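Local coordinates for metallo-beta-lactamase 1 (Acinetobacter baumannii, PDB 5MMD), which probably hydrolyses beta-lactam antibiotics to substituted beta-amino acids, as a zinc-dependent class B enzyme, at residues 33-38 and 197-202. Sequence-based numbering, arbitrary orientation.
With ZN (zinc ion), chain C.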
loop_
_atom_site.group_PDB
_atom_site.type_symbol
_atom_site.label_atom_id
_atom_site.label_comp_id
_atom_site.label_asym_id
_atom_site.label_seq_id
_atom_site.Cartn_x
_atom_site.Cartn_y
_atom_site.Cartn_z
ATOM N N SER A 33 0.848 2.812 -13.243
ATOM C CA SER A 33 0.976 3.729 -12.127
ATOM C C SER A 33 0.769 2.958 -10.808
ATOM O O SER A 33 0.121 1.925 -10.782
ATOM C CB SER A 33 -0.035 4.874 -12.227
ATOM O OG SER A 33 -1.364 4.390 -12.113
ATOM N N SER A 34 1.237 3.532 -9.723
ATOM C CA SER A 34 1.098 2.911 -8.399
ATOM C C SER A 34 0.681 3.946 -7.390
ATOM O O SER A 34 1.199 5.046 -7.443
ATOM C CB SER A 34 2.414 2.269 -7.989
ATOM O OG SER A 34 2.461 2.010 -6.583
ATOM N N ASN A 35 -0.221 3.582 -6.476
ATOM C CA ASN A 35 -0.743 4.493 -5.452
ATOM C C ASN A 35 -0.071 4.299 -4.096
ATOM O O ASN A 35 0.325 3.197 -3.751
ATOM C CB ASN A 35 -2.240 4.295 -5.224
ATOM C CG ASN A 35 -3.066 4.538 -6.469
ATOM O OD1 ASN A 35 -2.741 5.372 -7.302
ATOM N ND2 ASN A 35 -4.147 3.785 -6.597
ATOM N N GLY A 36 0.000 5.370 -3.329
ATOM C CA GLY A 36 0.275 5.256 -1.896
ATOM C C GLY A 36 -0.425 6.431 -1.222
ATOM O O GLY A 36 -1.124 7.179 -1.913
ATOM N N LEU A 37 -0.287 6.578 0.097
ATOM C CA LEU A 37 -0.868 7.742 0.774
ATOM C C LEU A 37 0.169 8.514 1.559
ATOM O O LEU A 37 1.201 7.996 1.969
ATOM C CB LEU A 37 -2.006 7.339 1.718
ATOM C CG LEU A 37 -3.240 6.615 1.148
ATOM C CD1 LEU A 37 -4.213 6.168 2.227
ATOM C CD2 LEU A 37 -3.989 7.494 0.133
ATOM N N VAL A 38 -0.157 9.770 1.812
ATOM C CA VAL A 38 0.492 10.512 2.863
ATOM C C VAL A 38 -0.642 10.880 3.837
ATOM O O VAL A 38 -1.660 11.489 3.458
ATOM C CB VAL A 38 1.238 11.774 2.348
ATOM C CG1 VAL A 38 1.954 12.486 3.500
ATOM C CG2 VAL A 38 2.190 11.429 1.260
ATOM N N VAL A 197 -11.947 3.475 -0.040
ATOM C CA VAL A 197 -10.992 2.395 -0.228
ATOM C C VAL A 197 -10.045 2.746 -1.377
ATOM O O VAL A 197 -10.475 3.172 -2.461
ATOM C CB VAL A 197 -11.706 1.089 -0.490
ATOM C CG1 VAL A 197 -10.687 -0.004 -0.700
ATOM C CG2 VAL A 197 -12.633 0.742 0.676
ATOM N N VAL A 198 -8.756 2.603 -1.107
ATOM C CA VAL A 198 -7.686 2.976 -2.010
ATOM C C VAL A 198 -6.977 1.700 -2.484
ATOM O O VAL A 198 -6.335 1.011 -1.679
ATOM C CB VAL A 198 -6.679 3.917 -1.318
ATOM C CG1 VAL A 198 -5.508 4.295 -2.243
ATOM C CG2 VAL A 198 -7.369 5.139 -0.786
ATOM N N PRO A 199 -7.098 1.374 -3.786
ATOM C CA PRO A 199 -6.434 0.188 -4.305
ATOM C C PRO A 199 -4.960 0.488 -4.541
ATOM O O PRO A 199 -4.620 1.665 -4.574
ATOM C CB PRO A 199 -7.183 -0.069 -5.616
ATOM C CG PRO A 199 -7.476 1.317 -6.116
ATOM C CD PRO A 199 -7.808 2.111 -4.849
ATOM N N GLY A 200 -4.114 -0.530 -4.695
ATOM C CA GLY A 200 -2.702 -0.310 -4.955
ATOM C C GLY A 200 -2.437 0.298 -6.316
ATOM O O GLY A 200 -1.450 1.022 -6.505
ATOM N N HIS A 201 -3.363 0.022 -7.239
ATOM C CA HIS A 201 -3.324 0.445 -8.643
ATOM C C HIS A 201 -4.737 0.852 -9.051
ATOM O O HIS A 201 -5.713 0.099 -8.824
ATOM C CB HIS A 201 -2.809 -0.687 -9.534
ATOM C CG HIS A 201 -1.432 -1.137 -9.187
ATOM N ND1 HIS A 201 -0.310 -0.393 -9.509
ATOM C CD2 HIS A 201 -0.976 -2.220 -8.504
ATOM C CE1 HIS A 201 0.766 -1.023 -9.076
ATOM N NE2 HIS A 201 0.388 -2.138 -8.471
ATOM N N GLY A 202 -4.844 2.046 -9.623
ATOM C CA GLY A 202 -6.123 2.539 -10.148
ATOM C C GLY A 202 -6.825 3.574 -9.293
ATOM O O GLY A 202 -6.217 4.231 -8.451
HETATM ZN ZN ZN C . 1.384 -3.346 -6.943
HETATM O O HOH W 1 -2.397 3.759 -9.525
HETATM O O HOH W 2 2.606 -5.011 -7.012
#
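The imidazole of His-201 meets Ser-33 edge-on: ND1 gives its hydrogen to Ser-33 O at 2.7 Å, with the oxygen in the ring plane and the nitrogen in the carbonyl plane. NE2, across the same ring, binds zinc at 2.2 Å, so histidine suits the place by having two ring nitrogens; the Ser-33 carbonyl is a second-shell acceptor that, together with the metal bond, fixes the ring's rotation. Ser-34 CB lies 3.8 Å from His-201 CE1, while its OG turns to Lys-83. The amide of Asn-35 uses both N-H bonds at its edge: ND2 reaches Gly-202 O (2.8 Å) and Pro-199 O (3.0 Å), each near the amide plane, though ND2 sits above the plane of the Pro-199 carbonyl. With CG anti to the carbonyl carbon (chi1 -60°), the amide reaches in among the carbonyls of residues 199-202; OD1 accepts bonds from Lys-21 and from a water shared with Ser-33 OG and Gly-202 N. Asn-35 N adds a nearly straight bond to Gly-200 O. Gly-202 has a positive phi, where a CB would press on the preceding carbonyl O. Along the strands, Leu-37 CD2 packs on Val-198 CG2, branched apolar groups joining the two sheets. The polar bonds hold residues 200-202 against strand 32-41, presenting His-201 alongside Asp-82 and Cys-159 in the Asp-Cys-His zinc site of a subclass B1 metallo-beta-lactamase, within the alpha-beta/beta-alpha sandwich fold.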